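Local structure of fiber protein (Human adenovirus 14, 3F0Y) at residues A[51-56]-A[200-205]; A[156-161]-A[171-176]. The protein forms the trimeric knob at the end of the adenovirus fiber and probably engages receptors on the host cell surface. All blocks are in the same frame, centred on the assembly; numbering follows the deposited sequence.

Interaction 1: residues A[51-56]-A[200-205]; sequences LVTAFV and TFYYIR
Val52 and Ala54 each lie under an aromatic ring from the antiparallel strand 200-204, in two CH-pi contacts over the ring face, each offset toward the rim. Ala54 CB sits over the Phe201 ring, 3.5 Å from its centroid. Val52 CB lies over the Tyr203 ring in the same way, 3.8 Å from that centroid, and Val52 CG1 reaches the phenol end of the same ring. Both aromatics have CG between the backbone N and the carbonyl carbon (chi1 63° for Phe201, 61° for Tyr203), a rotamer that swings the ring back over the neighbouring strand. Tyr203 OH bonds to Phe118 O, which fixes the far end of its ring.

On the face carrying Thr53, Phe55, Thr200 and Tyr202, Thr53 CG2 meets Thr200 CG2 at 3.7 Å, and Thr200 OG1 stands at the edge of the Phe55 ring. This face looks at the other subunits: Tyr202 packs on Thr200 of one neighbouring subunit and Phe55 on Leu51 of the other.

Two hydrogen-bonded pairs tie the backbones. Ala54 N reaches Phe201 O at 2.7 Å, with Phe201 N answering to Ala54 O, while Val52 N to Tyr203 O is short (2.8 Å) and Tyr203 N to Val52 O longer (3.3 Å). At the strand end, the Arg205 side chain passes Leu51 O and bonds through NE to Gly49 O. The pairing belongs to the inner V-sheet of the adenovirus knob beta sandwich, the sheet that faces the threefold axis.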
ATOM      1  N   LEU A  51       5.134  -3.341 -11.870  1.00 16.30           N
ATOM      2  CA  LEU A  51       5.533  -3.532 -10.481  1.00 16.20           C
ATOM      3  C   LEU A  51       5.257  -4.944  -9.991  1.00 16.14           C
ATOM      4  O   LEU A  51       4.484  -5.688 -10.593  1.00 16.28           O
ATOM      5  CB  LEU A  51       4.767  -2.560  -9.580  1.00 16.04           C
ATOM      6  CG  LEU A  51       4.820  -1.078  -9.945  1.00 15.81           C
ATOM      7  CD1 LEU A  51       4.000  -0.277  -8.951  1.00 15.67           C
ATOM      8  CD2 LEU A  51       6.254  -0.586  -9.985  1.00 15.61           C
ATOM      9  N   VAL A  52       5.906  -5.295  -8.885  1.00 16.08           N
ATOM     10  CA  VAL A  52       5.548  -6.466  -8.102  1.00 15.95           C
ATOM     11  C   VAL A  52       4.923  -5.960  -6.813  1.00 15.97           C
ATOM     12  O   VAL A  52       5.470  -5.064  -6.170  1.00 15.80           O
ATOM     13  CB  VAL A  52       6.781  -7.339  -7.771  1.00 15.95           C
ATOM     14  CG1 VAL A  52       6.521  -8.216  -6.548  1.00 15.61           C
ATOM     15  CG2 VAL A  52       7.163  -8.193  -8.970  1.00 15.83           C
ATOM     16  N   THR A  53       3.766  -6.508  -6.461  1.00 15.97           N
ATOM     17  CA  THR A  53       3.176  -6.296  -5.144  1.00 16.07           C
ATOM     18  C   THR A  53       3.733  -7.373  -4.214  1.00 15.91           C
ATOM     19  O   THR A  53       3.431  -8.553  -4.378  1.00 15.75           O
ATOM     20  CB  THR A  53       1.639  -6.407  -5.190  1.00 16.21           C
ATOM     21  OG1 THR A  53       1.116  -5.488  -6.156  1.00 17.28           O
ATOM     22  CG2 THR A  53       1.034  -6.110  -3.828  1.00 16.18           C
ATOM     23  N   ALA A  54       4.558  -6.962  -3.253  1.00 15.86           N
ATOM     24  CA  ALA A  54       5.175  -7.888  -2.304  1.00 15.92           C
ATOM     25  C   ALA A  54       4.448  -7.802  -0.969  1.00 15.94           C
ATOM     26  O   ALA A  54       4.273  -6.717  -0.424  1.00 15.86           O
ATOM     27  CB  ALA A  54       6.650  -7.567  -2.131  1.00 15.96           C
ATOM     28  N   PHE A  55       4.047  -8.960  -0.453  1.00 15.85           N
ATOM     29  CA  PHE A  55       3.164  -9.074   0.700  1.00 15.97           C
ATOM     30  C   PHE A  55       3.814 -10.070   1.658  1.00 16.09           C
ATOM     31  O   PHE A  55       3.902 -11.259   1.348  1.00 16.00           O
ATOM     32  CB  PHE A  55       1.804  -9.572   0.198  1.00 15.86           C
ATOM     33  CG  PHE A  55       0.788  -9.848   1.272  1.00 15.82           C
ATOM     34  CD1 PHE A  55      -0.078  -8.850   1.700  1.00 15.86           C
ATOM     35  CD2 PHE A  55       0.646 -11.127   1.801  1.00 15.91           C
ATOM     36  CE1 PHE A  55      -1.043  -9.110   2.664  1.00 15.96           C
ATOM     37  CE2 PHE A  55      -0.315 -11.392   2.768  1.00 15.96           C
ATOM     38  CZ  PHE A  55      -1.162 -10.384   3.197  1.00 15.76           C
ATOM     39  N   VAL A  56       4.298  -9.585   2.802  1.00 16.19           N
ATOM     40  CA  VAL A  56       5.162 -10.402   3.657  1.00 16.38           C
ATOM     41  C   VAL A  56       4.872 -10.280   5.156  1.00 16.60           C
ATOM     42  O   VAL A  56       4.609  -9.193   5.671  1.00 16.53           O
ATOM     43  CB  VAL A  56       6.659 -10.087   3.389  1.00 16.32           C
ATOM     44  CG1 VAL A  56       7.012  -8.671   3.839  1.00 16.07           C
ATOM     45  CG2 VAL A  56       7.561 -11.118   4.063  1.00 16.27           C
ATOM     46  N   THR A 200       2.963  -4.829   2.988  1.00 16.18           N
ATOM     47  CA  THR A 200       2.923  -4.781   1.533  1.00 16.30           C
ATOM     48  C   THR A 200       3.833  -3.673   1.027  1.00 16.36           C
ATOM     49  O   THR A 200       3.704  -2.521   1.436  1.00 16.25           O
ATOM     50  CB  THR A 200       1.501  -4.547   1.007  1.00 16.30           C
ATOM     51  OG1 THR A 200       0.649  -5.601   1.467  1.00 16.80           O
ATOM     52  CG2 THR A 200       1.490  -4.524  -0.518  1.00 16.25           C
ATOM     53  N   PHE A 201       4.764  -4.035   0.149  1.00 16.42           N
ATOM     54  CA  PHE A 201       5.593  -3.054  -0.534  1.00 16.69           C
ATOM     55  C   PHE A 201       5.634  -3.344  -2.022  1.00 16.87           C
ATOM     56  O   PHE A 201       5.226  -4.418  -2.473  1.00 16.97           O
ATOM     57  CB  PHE A 201       7.006  -2.991   0.059  1.00 16.70           C
ATOM     58  CG  PHE A 201       7.790  -4.267  -0.066  1.00 16.79           C
ATOM     59  CD1 PHE A 201       8.756  -4.411  -1.054  1.00 16.75           C
ATOM     60  CD2 PHE A 201       7.589  -5.312   0.825  1.00 16.87           C
ATOM     61  CE1 PHE A 201       9.495  -5.583  -1.161  1.00 16.70           C
ATOM     62  CE2 PHE A 201       8.323  -6.487   0.723  1.00 16.89           C
ATOM     63  CZ  PHE A 201       9.278  -6.621  -0.272  1.00 16.76           C
ATOM     64  N   TYR A 202       6.126  -2.363  -2.771  1.00 17.00           N
ATOM     65  CA  TYR A 202       6.134  -2.430  -4.225  0.50 17.10           C
ATOM     66  C   TYR A 202       7.530  -2.164  -4.765  1.00 17.12           C
ATOM     67  O   TYR A 202       8.295  -1.392  -4.188  1.00 17.12           O
ATOM     68  CB  TYR A 202       5.135  -1.422  -4.799  0.50 17.26           C
ATOM     69  CG  TYR A 202       3.812  -1.423  -4.069  0.50 17.41           C
ATOM     70  CD1 TYR A 202       2.705  -2.088  -4.586  0.50 17.48           C
ATOM     71  CD2 TYR A 202       3.677  -0.780  -2.840  0.50 17.46           C
ATOM     72  CE1 TYR A 202       1.497  -2.096  -3.905  0.50 17.51           C
ATOM     73  CE2 TYR A 202       2.480  -0.782  -2.156  0.50 17.51           C
ATOM     74  CZ  TYR A 202       1.395  -1.441  -2.690  0.50 17.53           C
ATOM     75  OH  TYR A 202       0.207  -1.439  -2.003  0.50 18.01           O
ATOM     76  N   TYR A 203       7.858  -2.823  -5.870  1.00 17.19           N
ATOM     77  CA  TYR A 203       9.117  -2.574  -6.538  1.00 17.36           C
ATOM     78  C   TYR A 203       8.996  -2.820  -8.032  1.00 17.65           C
ATOM     79  O   TYR A 203       8.151  -3.601  -8.478  1.00 17.27           O
ATOM     80  CB  TYR A 203      10.259  -3.389  -5.917  1.00 17.15           C
ATOM     81  CG  TYR A 203      10.117  -4.898  -5.957  1.00 16.93           C
ATOM     82  CD1 TYR A 203      10.397  -5.615  -7.116  1.00 16.67           C
ATOM     83  CD2 TYR A 203       9.751  -5.612  -4.819  1.00 16.77           C
ATOM     84  CE1 TYR A 203      10.293  -7.002  -7.150  1.00 16.78           C
ATOM     85  CE2 TYR A 203       9.644  -6.999  -4.841  1.00 16.80           C
ATOM     86  CZ  TYR A 203       9.917  -7.687  -6.011  1.00 16.77           C
ATOM     87  OH  TYR A 203       9.816  -9.059  -6.040  1.00 17.05           O
ATOM     88  N   ILE A 204       9.838  -2.127  -8.791  1.00 18.11           N
ATOM     89  CA  ILE A 204       9.859  -2.246 -10.240  1.00 18.70           C
ATOM     90  C   ILE A 204      10.480  -3.588 -10.582  1.00 19.18           C
ATOM     91  O   ILE A 204      11.585  -3.903 -10.137  1.00 18.94           O
ATOM     92  CB  ILE A 204      10.667  -1.110 -10.889  1.00 18.57           C
ATOM     93  CG1 ILE A 204       9.996   0.240 -10.615  1.00 18.69           C
ATOM     94  CG2 ILE A 204      10.799  -1.339 -12.391  1.00 18.28           C
ATOM     95  CD1 ILE A 204      10.851   1.432 -10.970  1.00 18.85           C
ATOM     96  N   ARG A 205       9.767  -4.387 -11.364  1.00 19.95           N
ATOM     97  CA  ARG A 205      10.209  -5.750 -11.603  1.00 20.73           C
ATOM     98  C   ARG A 205      11.149  -5.881 -12.796  1.00 21.07           C
ATOM     99  O   ARG A 205      11.117  -5.084 -13.738  1.00 20.69           O
ATOM    100  CB  ARG A 205       9.024  -6.717 -11.709  1.00 21.04           C
ATOM    101  CG  ARG A 205       8.029  -6.465 -12.821  1.00 21.36           C
ATOM    102  CD  ARG A 205       6.793  -7.328 -12.589  1.00 21.84           C
ATOM    103  NE  ARG A 205       5.800  -7.261 -13.656  1.00 22.94           N
ATOM    104  CZ  ARG A 205       5.948  -7.796 -14.868  1.00 23.73           C
ATOM    105  NH1 ARG A 205       7.056  -8.445 -15.199  1.00 24.65           N
ATOM    106  NH2 ARG A 205       4.975  -7.678 -15.762  1.00 23.88           N
TER

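Interaction 2: residues A[156-161]-A[171-176]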
ATOM      1  N   ILE A 156      10.059  -1.798   9.450  1.00 18.43           N
ATOM      2  CA  ILE A 156      10.526  -2.696   8.403  1.00 18.52           C
ATOM      3  C   ILE A 156      11.398  -1.939   7.417  1.00 18.55           C
ATOM      4  O   ILE A 156      11.027  -0.867   6.939  1.00 18.57           O
ATOM      5  CB  ILE A 156       9.368  -3.361   7.646  1.00 18.49           C
ATOM      6  CG1 ILE A 156       8.503  -4.168   8.612  1.00 18.68           C
ATOM      7  CG2 ILE A 156       9.910  -4.275   6.545  1.00 18.48           C
ATOM      8  CD1 ILE A 156       7.382  -4.921   7.939  1.00 18.65           C
ATOM      9  N   SER A 157      12.565  -2.507   7.135  1.00 18.60           N
ATOM     10  CA  SER A 157      13.463  -1.997   6.115  1.00 18.72           C
ATOM     11  C   SER A 157      13.650  -3.100   5.086  1.00 18.71           C
ATOM     12  O   SER A 157      13.971  -4.234   5.439  1.00 18.90           O
ATOM     13  CB  SER A 157      14.806  -1.617   6.736  1.00 18.74           C
ATOM     14  OG  SER A 157      15.660  -1.014   5.780  1.00 19.83           O
ATOM     15  N   VAL A 158      13.421  -2.769   3.819  1.00 18.68           N
ATOM     16  CA  VAL A 158      13.692  -3.681   2.721  1.00 18.68           C
ATOM     17  C   VAL A 158      14.825  -3.103   1.885  1.00 18.77           C
ATOM     18  O   VAL A 158      14.811  -1.918   1.552  1.00 18.64           O
ATOM     19  CB  VAL A 158      12.447  -3.889   1.835  1.00 18.66           C
ATOM     20  CG1 VAL A 158      12.770  -4.805   0.659  1.00 18.45           C
ATOM     21  CG2 VAL A 158      11.301  -4.450   2.654  1.00 18.60           C
ATOM     22  N   MET A 159      15.819  -3.932   1.577  1.00 18.82           N
ATOM     23  CA  MET A 159      16.857  -3.557   0.630  1.00 18.97           C
ATOM     24  C   MET A 159      16.805  -4.524  -0.541  1.00 18.92           C
ATOM     25  O   MET A 159      16.883  -5.738  -0.357  1.00 18.75           O
ATOM     26  CB  MET A 159      18.247  -3.578   1.269  1.00 18.92           C
ATOM     27  CG  MET A 159      19.312  -2.926   0.390  1.00 18.98           C
ATOM     28  SD  MET A 159      20.949  -2.839   1.143  1.00 19.65           S
ATOM     29  CE  MET A 159      21.424  -4.565   1.121  1.00 19.09           C
ATOM     30  N   LEU A 160      16.658  -3.974  -1.741  1.00 19.04           N
ATOM     31  CA  LEU A 160      16.622  -4.770  -2.958  1.00 19.34           C
ATOM     32  C   LEU A 160      17.997  -4.765  -3.605  1.00 19.52           C
ATOM     33  O   LEU A 160      18.602  -3.707  -3.770  1.00 19.66           O
ATOM     34  CB  LEU A 160      15.585  -4.205  -3.927  1.00 19.17           C
ATOM     35  CG  LEU A 160      14.168  -4.093  -3.363  1.00 18.85           C
ATOM     36  CD1 LEU A 160      13.240  -3.459  -4.383  1.00 18.62           C
ATOM     37  CD2 LEU A 160      13.646  -5.454  -2.933  1.00 18.54           C
ATOM     38  N   ASN A 161      18.483  -5.951  -3.965  1.00 19.88           N
ATOM     39  CA  ASN A 161      19.772  -6.109  -4.634  1.00 20.30           C
ATOM     40  C   ASN A 161      20.918  -5.451  -3.849  1.00 20.76           C
ATOM     41  O   ASN A 161      21.224  -5.897  -2.745  1.00 20.92           O
ATOM     42  CB  ASN A 161      19.671  -5.611  -6.082  1.00 20.13           C
ATOM     43  CG  ASN A 161      18.683  -6.423  -6.907  1.00 19.70           C
ATOM     44  OD1 ASN A 161      18.383  -7.571  -6.583  1.00 18.87           O
ATOM     45  ND2 ASN A 161      18.170  -5.826  -7.977  1.00 18.95           N
ATOM     46  N   TYR A 171      19.810 -11.744  -7.803  1.00 19.30           N
ATOM     47  CA  TYR A 171      18.802 -10.866  -7.201  1.00 18.98           C
ATOM     48  C   TYR A 171      18.715 -11.082  -5.699  1.00 18.63           C
ATOM     49  O   TYR A 171      18.901 -12.202  -5.216  1.00 18.35           O
ATOM     50  CB  TYR A 171      17.431 -11.102  -7.837  1.00 18.76           C
ATOM     51  CG  TYR A 171      17.457 -11.048  -9.345  1.00 18.69           C
ATOM     52  CD1 TYR A 171      17.559 -12.213 -10.101  1.00 18.49           C
ATOM     53  CD2 TYR A 171      17.408  -9.831 -10.015  1.00 18.50           C
ATOM     54  CE1 TYR A 171      17.594 -12.167 -11.485  1.00 18.52           C
ATOM     55  CE2 TYR A 171      17.445  -9.775 -11.399  1.00 18.69           C
ATOM     56  CZ  TYR A 171      17.540 -10.945 -12.128  1.00 18.66           C
ATOM     57  OH  TYR A 171      17.577 -10.885 -13.499  1.00 18.85           O
ATOM     58  N   CYS A 172      18.432 -10.006  -4.964  1.00 18.64           N
ATOM     59  CA  CYS A 172      18.331 -10.063  -3.508  1.00 18.65           C
ATOM     60  C   CYS A 172      17.134  -9.275  -2.989  1.00 18.35           C
ATOM     61  O   CYS A 172      16.832  -8.183  -3.481  1.00 18.07           O
ATOM     62  CB  CYS A 172      19.599  -9.503  -2.854  1.00 18.74           C
ATOM     63  SG  CYS A 172      21.135 -10.112  -3.545  1.00 20.59           S
ATOM     64  N   ILE A 173      16.461  -9.847  -1.995  1.00 18.11           N
ATOM     65  CA  ILE A 173      15.473  -9.135  -1.201  1.00 17.98           C
ATOM     66  C   ILE A 173      15.816  -9.393   0.262  1.00 17.76           C
ATOM     67  O   ILE A 173      15.762 -10.530   0.724  1.00 17.59           O
ATOM     68  CB  ILE A 173      14.036  -9.624  -1.485  1.00 17.95           C
ATOM     69  CG1 ILE A 173      13.694  -9.485  -2.972  1.00 17.99           C
ATOM     70  CG2 ILE A 173      13.036  -8.843  -0.644  1.00 18.06           C
ATOM     71  CD1 ILE A 173      12.333 -10.049  -3.335  1.00 18.01           C
ATOM     72  N   ARG A 174      16.198  -8.337   0.972  1.00 17.68           N
ATOM     73  CA  ARG A 174      16.517  -8.428   2.392  1.00 17.70           C
ATOM     74  C   ARG A 174      15.490  -7.624   3.171  1.00 17.48           C
ATOM     75  O   ARG A 174      15.417  -6.407   3.029  1.00 17.46           O
ATOM     76  CB  ARG A 174      17.916  -7.883   2.661  1.00 17.78           C
ATOM     77  CG  ARG A 174      19.041  -8.684   2.025  1.00 17.92           C
ATOM     78  CD  ARG A 174      20.385  -8.176   2.511  1.00 18.27           C
ATOM     79  NE  ARG A 174      21.516  -8.978   2.038  1.00 18.48           N
ATOM     80  CZ  ARG A 174      22.232  -8.728   0.942  1.00 19.11           C
ATOM     81  NH1 ARG A 174      21.943  -7.701   0.148  1.00 19.61           N
ATOM     82  NH2 ARG A 174      23.249  -9.524   0.637  1.00 19.25           N
ATOM     83  N   ILE A 175      14.695  -8.313   3.986  1.00 17.33           N
ATOM     84  CA  ILE A 175      13.625  -7.686   4.753  1.00 17.21           C
ATOM     85  C   ILE A 175      13.989  -7.728   6.231  1.00 17.08           C
ATOM     86  O   ILE A 175      14.107  -8.805   6.809  1.00 16.99           O
ATOM     87  CB  ILE A 175      12.279  -8.415   4.547  1.00 17.17           C
ATOM     88  CG1 ILE A 175      12.002  -8.636   3.056  1.00 17.21           C
ATOM     89  CG2 ILE A 175      11.147  -7.622   5.180  1.00 17.20           C
ATOM     90  CD1 ILE A 175      10.807  -9.530   2.790  1.00 17.22           C
ATOM     91  N   THR A 176      14.165  -6.552   6.830  1.00 16.98           N
ATOM     92  CA  THR A 176      14.573  -6.438   8.227  1.00 17.05           C
ATOM     93  C   THR A 176      13.441  -5.883   9.080  1.00 17.07           C
ATOM     94  O   THR A 176      12.987  -4.762   8.862  1.00 16.88           O
ATOM     95  CB  THR A 176      15.793  -5.510   8.383  1.00 16.93           C
ATOM     96  OG1 THR A 176      16.902  -6.051   7.657  1.00 16.70           O
ATOM     97  CG2 THR A 176      16.180  -5.358   9.856  1.00 16.97           C
TER
HETATM   98  O   HOH W   1      19.270  -6.814  -0.839  1.00 18.08           O
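Ser157 with Thr176 and Met159 with Arg174 are the hydrogen-bonded pairs of two antiparallel strands, whose axes run at 167° to each other and approach to 4.7 Å. The regular pattern ends at Asn161. Its N still donates to Cys172 O at 2.8 Å, from above the carbonyl plane, but its backbone leaves the strand conformation (phi 54°, psi -114°), which carries its own carbonyl away from Cys172 N, and the side chain steps in: OD1 accepts Cys172 N at 2.9 Å, in the carbonyl plane. The amide is held from its other end too, since ND2 bonds to Tyr125 O and Pro120 O.

These strands form a beta hairpin within the outer R-sheet of the knob, with strands 73-82 and 137-145 on its flanks. The face that turns into the sandwich is aliphatic. Ile156 CG2 meets Ile175 CG2 at 3.8 Å, Val158 CG2 touches that same methyl, and Leu160 CD2 lies alongside Ile173 CG1 at 4.0 Å.

On the other face Met159 and Arg174 run side by side. A bend at the thioether brings Met159 CE to 3.3 Å from Arg174 NH1. The arginine chain is extended and its NE makes a salt bridge to Glu79. A water donates to both Met159 O, at 2.7 Å, and Asn161 O, and takes a weak bond from Arg174 NH1; NH1 is also hydrogen-bonded to Arg163 O.

Overall arrangement
The two contacts belong to opposite sheets of one beta sandwich and meet in its core. Tyr203 CB packs on Leu160 CD1 at 3.4 Å, Tyr203 OH touches Ile173 CD1, Phe201 CE1 reaches Val158 CG1, and Val56 CG2 touches Ile175 CD1, so the Phe201 and Tyr203 side chains, with Val56, pack against the aliphatic face of interaction 2. Both are largely buried, but their outer faces differ. That of interaction 1 is covered by the other two subunits, whereas no other chain touches interaction 2, whose far side carries Ser157, Met159, Arg174 and Thr176, with a bound water. Interaction 2 pairs near neighbours in sequence, nested within the long loop that interaction 1 closes.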